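Local atomic coordinates of putative xanthine dehydrogenase YAGS fad-binding subunit (Escherichia coli, PDB entry 5G5G), a protein that probably serves as the molybdenum-binding subunit of a periplasmic aldehyde oxidase, carrying the pterin cytosine dinucleotide cofactor at which aldehydes are oxidised. Residues Phe439-Val451 against Phe500-Thr514. Numbering follows the deposited sequence.
With MCN (pterin cytosine dinucleotide), chain Y; MOS (dioxothiomolybdenum(VI) ion), chain Z.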
loop_
_atom_site.group_PDB
_atom_site.type_symbol
_atom_site.label_atom_id
_atom_site.label_comp_id
_atom_site.label_asym_id
_atom_site.label_seq_id
_atom_site.Cartn_x
_atom_site.Cartn_y
_atom_site.Cartn_z
ATOM N N PHE C 439 -10.743 -5.435 19.625
ATOM C CA PHE C 439 -10.678 -4.675 20.852
ATOM C C PHE C 439 -9.701 -3.550 20.634
ATOM O O PHE C 439 -8.592 -3.786 20.137
ATOM C CB PHE C 439 -10.167 -5.568 21.978
ATOM C CG PHE C 439 -9.942 -4.835 23.285
ATOM C CD1 PHE C 439 -11.015 -4.607 24.120
ATOM C CD2 PHE C 439 -8.694 -4.250 23.588
ATOM C CE1 PHE C 439 -10.850 -3.891 25.311
ATOM C CE2 PHE C 439 -8.515 -3.486 24.749
ATOM C CZ PHE C 439 -9.611 -3.332 25.604
ATOM N N ARG C 440 -10.065 -2.352 21.087
ATOM C CA ARG C 440 -9.161 -1.175 21.030
ATOM C C ARG C 440 -9.661 -0.153 22.007
ATOM O O ARG C 440 -10.860 0.128 22.040
ATOM C CB ARG C 440 -9.115 -0.599 19.627
ATOM C CG ARG C 440 -8.102 0.513 19.403
ATOM C CD ARG C 440 -6.651 0.059 19.451
ATOM N NE ARG C 440 -5.788 1.206 19.252
ATOM C CZ ARG C 440 -4.465 1.226 19.409
ATOM N NH1 ARG C 440 -3.807 0.139 19.820
ATOM N NH2 ARG C 440 -3.783 2.343 19.158
ATOM N N ASN C 441 -8.780 0.367 22.836
ATOM C CA ASN C 441 -9.191 1.352 23.803
ATOM C C ASN C 441 -9.685 2.679 23.158
ATOM O O ASN C 441 -9.361 2.991 21.998
ATOM C CB ASN C 441 -8.083 1.606 24.818
ATOM C CG ASN C 441 -7.939 0.462 25.820
ATOM O OD1 ASN C 441 -8.921 -0.166 26.198
ATOM N ND2 ASN C 441 -6.732 0.219 26.278
ATOM N N ASN C 442 -10.471 3.407 23.942
ATOM C CA ASN C 442 -10.904 4.730 23.578
ATOM C C ASN C 442 -10.110 5.712 24.420
ATOM O O ASN C 442 -10.161 5.639 25.632
ATOM C CB ASN C 442 -12.385 4.909 23.839
ATOM C CG ASN C 442 -12.875 6.263 23.444
ATOM O OD1 ASN C 442 -12.789 6.620 22.288
ATOM N ND2 ASN C 442 -13.396 7.029 24.402
ATOM N N LEU C 443 -9.400 6.637 23.783
ATOM C CA LEU C 443 -8.475 7.553 24.457
ATOM C C LEU C 443 -8.955 9.001 24.298
ATOM O O LEU C 443 -9.562 9.339 23.308
ATOM C CB LEU C 443 -7.078 7.422 23.840
ATOM C CG LEU C 443 -6.449 6.023 23.855
ATOM C CD1 LEU C 443 -5.092 6.054 23.117
ATOM C CD2 LEU C 443 -6.283 5.476 25.272
ATOM N N LEU C 444 -8.680 9.841 25.301
ATOM C CA LEU C 444 -9.151 11.200 25.305
ATOM C C LEU C 444 -7.962 12.132 25.413
ATOM O O LEU C 444 -7.081 11.879 26.201
ATOM C CB LEU C 444 -10.032 11.458 26.511
ATOM C CG LEU C 444 -11.411 10.795 26.603
ATOM C CD1 LEU C 444 -12.194 10.930 25.313
ATOM C CD2 LEU C 444 -11.314 9.342 27.028
ATOM N N GLU C 445 -7.999 13.237 24.687
ATOM C CA GLU C 445 -6.939 14.229 24.669
ATOM C C GLU C 445 -7.592 15.598 24.434
ATOM O O GLU C 445 -8.666 15.686 23.820
ATOM C CB GLU C 445 -5.953 13.921 23.550
ATOM C CG GLU C 445 -5.107 12.644 23.688
ATOM C CD GLU C 445 -4.133 12.638 24.879
ATOM O OE1 GLU C 445 -3.622 13.737 25.260
ATOM O OE2 GLU C 445 -3.896 11.521 25.442
ATOM N N LYS C 446 -7.004 16.650 24.997
ATOM C CA LYS C 446 -7.517 17.992 24.810
ATOM C C LYS C 446 -7.555 18.415 23.345
ATOM O O LYS C 446 -6.607 18.114 22.586
ATOM C CB LYS C 446 -6.616 18.982 25.582
ATOM C CG LYS C 446 -7.026 20.441 25.502
ATOM C CD LYS C 446 -6.040 21.358 26.228
ATOM C CE LYS C 446 -6.568 22.801 26.299
ATOM N NZ LYS C 446 -5.609 23.725 26.981
ATOM N N SER C 447 -8.613 19.141 22.954
ATOM C CA SER C 447 -8.750 19.573 21.595
ATOM C C SER C 447 -9.545 20.834 21.487
ATOM O O SER C 447 -10.554 20.988 22.169
ATOM C CB SER C 447 -9.412 18.478 20.770
ATOM O OG SER C 447 -9.332 18.745 19.363
ATOM N N GLY C 448 -9.127 21.736 20.604
ATOM C CA GLY C 448 -9.772 23.034 20.445
ATOM C C GLY C 448 -10.135 23.402 19.026
ATOM O O GLY C 448 -9.693 22.767 18.071
ATOM N N ALA C 449 -10.962 24.434 18.920
ATOM C CA ALA C 449 -11.470 24.898 17.650
ATOM C C ALA C 449 -11.957 26.325 17.746
ATOM O O ALA C 449 -12.280 26.826 18.817
ATOM C CB ALA C 449 -12.601 23.987 17.172
ATOM N N ARG C 450 -11.963 27.008 16.614
ATOM C CA ARG C 450 -12.543 28.337 16.491
ATOM C C ARG C 450 -13.700 28.194 15.509
ATOM O O ARG C 450 -13.554 27.559 14.471
ATOM C CB ARG C 450 -11.470 29.297 15.961
ATOM C CG ARG C 450 -11.899 30.722 15.812
ATOM C CD ARG C 450 -10.695 31.692 15.737
ATOM N NE ARG C 450 -9.664 31.279 14.793
ATOM C CZ ARG C 450 -8.365 31.021 15.029
ATOM N NH1 ARG C 450 -7.801 31.083 16.239
ATOM N NH2 ARG C 450 -7.606 30.684 14.019
ATOM N N VAL C 451 -14.871 28.695 15.879
ATOM C CA VAL C 451 -16.067 28.629 15.022
ATOM C C VAL C 451 -16.632 30.039 14.890
ATOM O O VAL C 451 -16.774 30.754 15.881
ATOM C CB VAL C 451 -17.128 27.695 15.591
ATOM C CG1 VAL C 451 -18.319 27.550 14.622
ATOM C CG2 VAL C 451 -16.527 26.334 15.859
ATOM N N PHE C 500 -4.263 27.616 13.221
ATOM C CA PHE C 500 -5.574 27.356 13.820
ATOM C C PHE C 500 -5.408 26.760 15.204
ATOM O O PHE C 500 -4.335 26.314 15.571
ATOM C CB PHE C 500 -6.323 26.339 12.964
ATOM C CG PHE C 500 -6.572 26.770 11.541
ATOM C CD1 PHE C 500 -6.668 28.138 11.173
ATOM C CD2 PHE C 500 -6.766 25.796 10.578
ATOM C CE1 PHE C 500 -6.909 28.505 9.865
ATOM C CE2 PHE C 500 -6.994 26.169 9.282
ATOM C CZ PHE C 500 -7.069 27.501 8.918
ATOM N N PRO C 501 -6.497 26.654 15.968
ATOM C CA PRO C 501 -6.328 26.118 17.312
ATOM C C PRO C 501 -5.851 24.691 17.373
ATOM O O PRO C 501 -6.093 23.903 16.440
ATOM C CB PRO C 501 -7.757 26.218 17.901
ATOM C CG PRO C 501 -8.304 27.438 17.259
ATOM C CD PRO C 501 -7.776 27.370 15.832
ATOM N N VAL C 502 -5.162 24.364 18.453
ATOM C CA VAL C 502 -4.586 23.034 18.635
ATOM C C VAL C 502 -5.647 21.958 18.924
ATOM O O VAL C 502 -6.370 21.998 19.958
ATOM C CB VAL C 502 -3.530 23.040 19.758
ATOM C CG1 VAL C 502 -2.956 21.644 19.993
ATOM C CG2 VAL C 502 -2.396 24.019 19.402
ATOM N N SER C 503 -5.764 21.015 18.001
ATOM C CA SER C 503 -6.521 19.778 18.215
ATOM C C SER C 503 -5.652 18.645 18.743
ATOM O O SER C 503 -4.426 18.769 18.820
ATOM C CB SER C 503 -7.133 19.342 16.875
ATOM O OG SER C 503 -6.166 18.704 16.081
ATOM N N ALA C 504 -6.276 17.509 19.005
ATOM C CA ALA C 504 -5.514 16.310 19.375
ATOM C C ALA C 504 -4.864 15.595 18.185
ATOM O O ALA C 504 -4.087 14.671 18.396
ATOM C CB ALA C 504 -6.366 15.326 20.152
ATOM N N GLY C 505 -5.152 16.041 16.966
ATOM C CA GLY C 505 -4.656 15.392 15.762
ATOM C C GLY C 505 -5.247 14.037 15.442
ATOM O O GLY C 505 -6.169 13.561 16.118
ATOM N N SER C 506 -4.709 13.425 14.396
ATOM C CA SER C 506 -5.154 12.103 13.949
ATOM C C SER C 506 -4.227 11.007 14.448
ATOM O O SER C 506 -3.191 10.761 13.879
ATOM C CB SER C 506 -5.226 12.053 12.466
ATOM O OG SER C 506 -6.184 12.930 11.924
ATOM N N GLY C 507 -4.646 10.301 15.478
ATOM C CA GLY C 507 -3.842 9.296 16.073
ATOM C C GLY C 507 -4.640 8.645 17.194
ATOM O O GLY C 507 -5.596 9.247 17.696
ATOM N N GLY C 508 -4.265 7.410 17.520
ATOM C CA GLY C 508 -4.855 6.658 18.637
ATOM C C GLY C 508 -6.355 6.432 18.556
ATOM O O GLY C 508 -7.032 6.186 19.601
ATOM N N GLN C 509 -6.878 6.547 17.342
ATOM C CA GLN C 509 -8.318 6.698 17.051
ATOM C C GLN C 509 -9.040 7.613 18.015
ATOM O O GLN C 509 -10.157 7.313 18.432
ATOM C CB GLN C 509 -9.032 5.342 16.861
ATOM C CG GLN C 509 -9.121 4.385 18.058
ATOM C CD GLN C 509 -10.062 3.235 17.839
ATOM O OE1 GLN C 509 -10.248 2.731 16.743
ATOM N NE2 GLN C 509 -10.656 2.775 18.926
ATOM N N TRP C 510 -8.402 8.688 18.446
ATOM C CA TRP C 510 -9.069 9.678 19.311
ATOM C C TRP C 510 -9.536 10.882 18.494
ATOM O O TRP C 510 -10.190 11.782 19.028
ATOM C CB TRP C 510 -8.205 10.154 20.480
ATOM C CG TRP C 510 -6.889 10.821 20.088
ATOM C CD1 TRP C 510 -6.709 11.883 19.223
ATOM C CD2 TRP C 510 -5.592 10.482 20.568
ATOM N NE1 TRP C 510 -5.365 12.196 19.130
ATOM C CE2 TRP C 510 -4.664 11.364 19.954
ATOM C CE3 TRP C 510 -5.099 9.460 21.406
ATOM C CZ2 TRP C 510 -3.268 11.256 20.150
ATOM C CZ3 TRP C 510 -3.673 9.375 21.648
ATOM C CH2 TRP C 510 -2.798 10.274 21.019
ATOM N N GLY C 511 -9.143 10.920 17.217
ATOM C CA GLY C 511 -9.326 12.150 16.428
ATOM C C GLY C 511 -10.761 12.596 16.237
ATOM O O GLY C 511 -11.066 13.793 16.421
ATOM N N ALA C 512 -11.640 11.675 15.805
ATOM C CA ALA C 512 -13.034 12.061 15.562
ATOM C C ALA C 512 -13.723 12.589 16.806
ATOM O O ALA C 512 -14.345 13.657 16.815
ATOM C CB ALA C 512 -13.819 10.900 15.040
ATOM N N ASN C 513 -13.632 11.802 17.865
ATOM C CA ASN C 513 -14.283 12.160 19.098
ATOM C C ASN C 513 -13.730 13.444 19.734
ATOM O O ASN C 513 -14.481 14.306 20.126
ATOM C CB ASN C 513 -14.178 10.976 20.078
ATOM C CG ASN C 513 -14.955 11.208 21.360
ATOM O OD1 ASN C 513 -16.024 11.822 21.339
ATOM N ND2 ASN C 513 -14.369 10.825 22.486
ATOM N N THR C 514 -12.413 13.588 19.800
ATOM C CA THR C 514 -11.813 14.748 20.443
ATOM C C THR C 514 -12.011 16.024 19.563
ATOM O O THR C 514 -12.354 17.063 20.118
ATOM C CB THR C 514 -10.334 14.549 20.745
ATOM O OG1 THR C 514 -9.602 14.302 19.550
ATOM C CG2 THR C 514 -10.111 13.412 21.743
HETATM N N1 MCN Y . -15.939 7.970 12.702
HETATM C C2 MCN Y . -17.385 8.221 12.699
HETATM N N3 MCN Y . -17.790 7.991 14.154
HETATM C C4 MCN Y . -17.143 7.538 15.216
HETATM C C5 MCN Y . -15.658 7.472 14.988
HETATM C C6 MCN Y . -15.175 7.614 13.789
HETATM O O2 MCN Y . -18.064 8.541 11.872
HETATM N N4 MCN Y . -17.599 7.258 16.384
HETATM C "C1'" MCN Y . -15.405 7.952 11.350
HETATM C C2D MCN Y . -15.238 9.406 10.768
HETATM O "O2'" MCN Y . -15.310 9.364 9.345
HETATM C "C3'" MCN Y . -13.899 9.668 11.237
HETATM C C4D MCN Y . -12.972 8.376 11.103
HETATM O O4D MCN Y . -14.086 7.391 11.358
HETATM O "O3'" MCN Y . -13.130 10.750 10.596
HETATM C "C5'" MCN Y . -11.919 8.043 11.985
HETATM O "O5'" MCN Y . -12.069 8.584 13.277
HETATM P PA MCN Y . -11.222 7.986 14.429
HETATM O O1A MCN Y . -11.332 8.958 15.603
HETATM O O2A MCN Y . -11.529 6.539 14.599
HETATM O O3A MCN Y . -9.642 8.063 13.848
HETATM P PB MCN Y . -8.744 9.362 13.919
HETATM O O1B MCN Y . -8.018 9.411 15.193
HETATM O O2B MCN Y . -9.540 10.547 13.480
HETATM O O3B MCN Y . -7.802 9.036 12.702
HETATM C C10 MCN Y . -6.603 8.178 12.920
HETATM C "C9'" MCN Y . -6.779 6.773 12.466
HETATM C "C8'" MCN Y . -5.440 5.970 12.917
HETATM S "S8'" MCN Y . -4.785 6.186 14.444
HETATM C "C7'" MCN Y . -4.858 5.362 12.005
HETATM S "S7'" MCN Y . -3.266 4.587 12.256
HETATM C "C6'" MCN Y . -5.539 4.992 10.652
HETATM C C7 MCN Y . -7.073 5.421 10.822
HETATM O "O9'" MCN Y . -7.212 6.728 11.206
HETATM N "N5'" MCN Y . -4.881 5.988 9.655
HETATM C C4A MCN Y . -5.546 6.208 8.331
HETATM N "N8'" MCN Y . -7.691 5.327 9.482
HETATM C C4B MCN Y . -7.074 5.863 8.408
HETATM N "N1'" MCN Y . -7.762 5.896 7.195
HETATM C "C2'" MCN Y . -7.314 6.636 6.095
HETATM N "N2'" MCN Y . -7.913 6.659 5.004
HETATM N "N3'" MCN Y . -5.971 6.899 6.102
HETATM C "C4'" MCN Y . -5.063 6.936 7.147
HETATM O "O4'" MCN Y . -3.858 7.231 7.254
HETATM MO MO MOS Z . -2.561 5.494 14.258
HETATM S S MOS Z . -0.822 3.986 14.523
HETATM O O1 MOS Z . -1.550 6.847 13.674
HETATM O O2 MOS Z . -2.313 5.591 16.336
HETATM O O HOH W 1 -6.768 3.679 20.852
HETATM O O HOH W 2 -11.857 9.279 21.734
HETATM O O HOH W 3 -9.311 6.461 21.016
HETATM O O HOH W 4 -8.480 16.154 17.669
#
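Glu445 and Leu443 close on the indole of Trp510 from two directions. Glu445 CG sits over the centre of the six-membered ring, 3.8 Å from its centroid, in a CH-pi contact, while Leu443 CB meets the ring edge at CE3, 3.7 Å away. With chi1 at 60°, Trp510 CG lies between its own backbone N and carbonyl carbon; NE1 then donates to Ala504 O at 2.9 Å, coming from above the carbonyl plane, and the other ring face lies against Gly507 O and Gly508 CA. With an alanine here in place of the indole, a gap would probably open beneath Glu445 CG and beside Leu443, and Ala504 O would lose its indole donor. Farther along, Pro501 CD lies over one face of the Arg450 guanidinium, which is salt-bridged to Glu462 and Glu569, and Gly448 N donates to Val502 O at 2.8 Å. At the other end Gln509, whose amide has its main partner in Leu693, makes a weak 3.3 Å bond from NE2 to Asn441 O, and water 3 joins Leu443 N to Gly508 O. Gly508 N donates to O2 of the dioxothiomolybdenum ion (2.9 Å), Gly511 N and Ala512 N to the cofactor pyrophosphate: the molybdenum cofactor site of the xanthine dehydrogenase family.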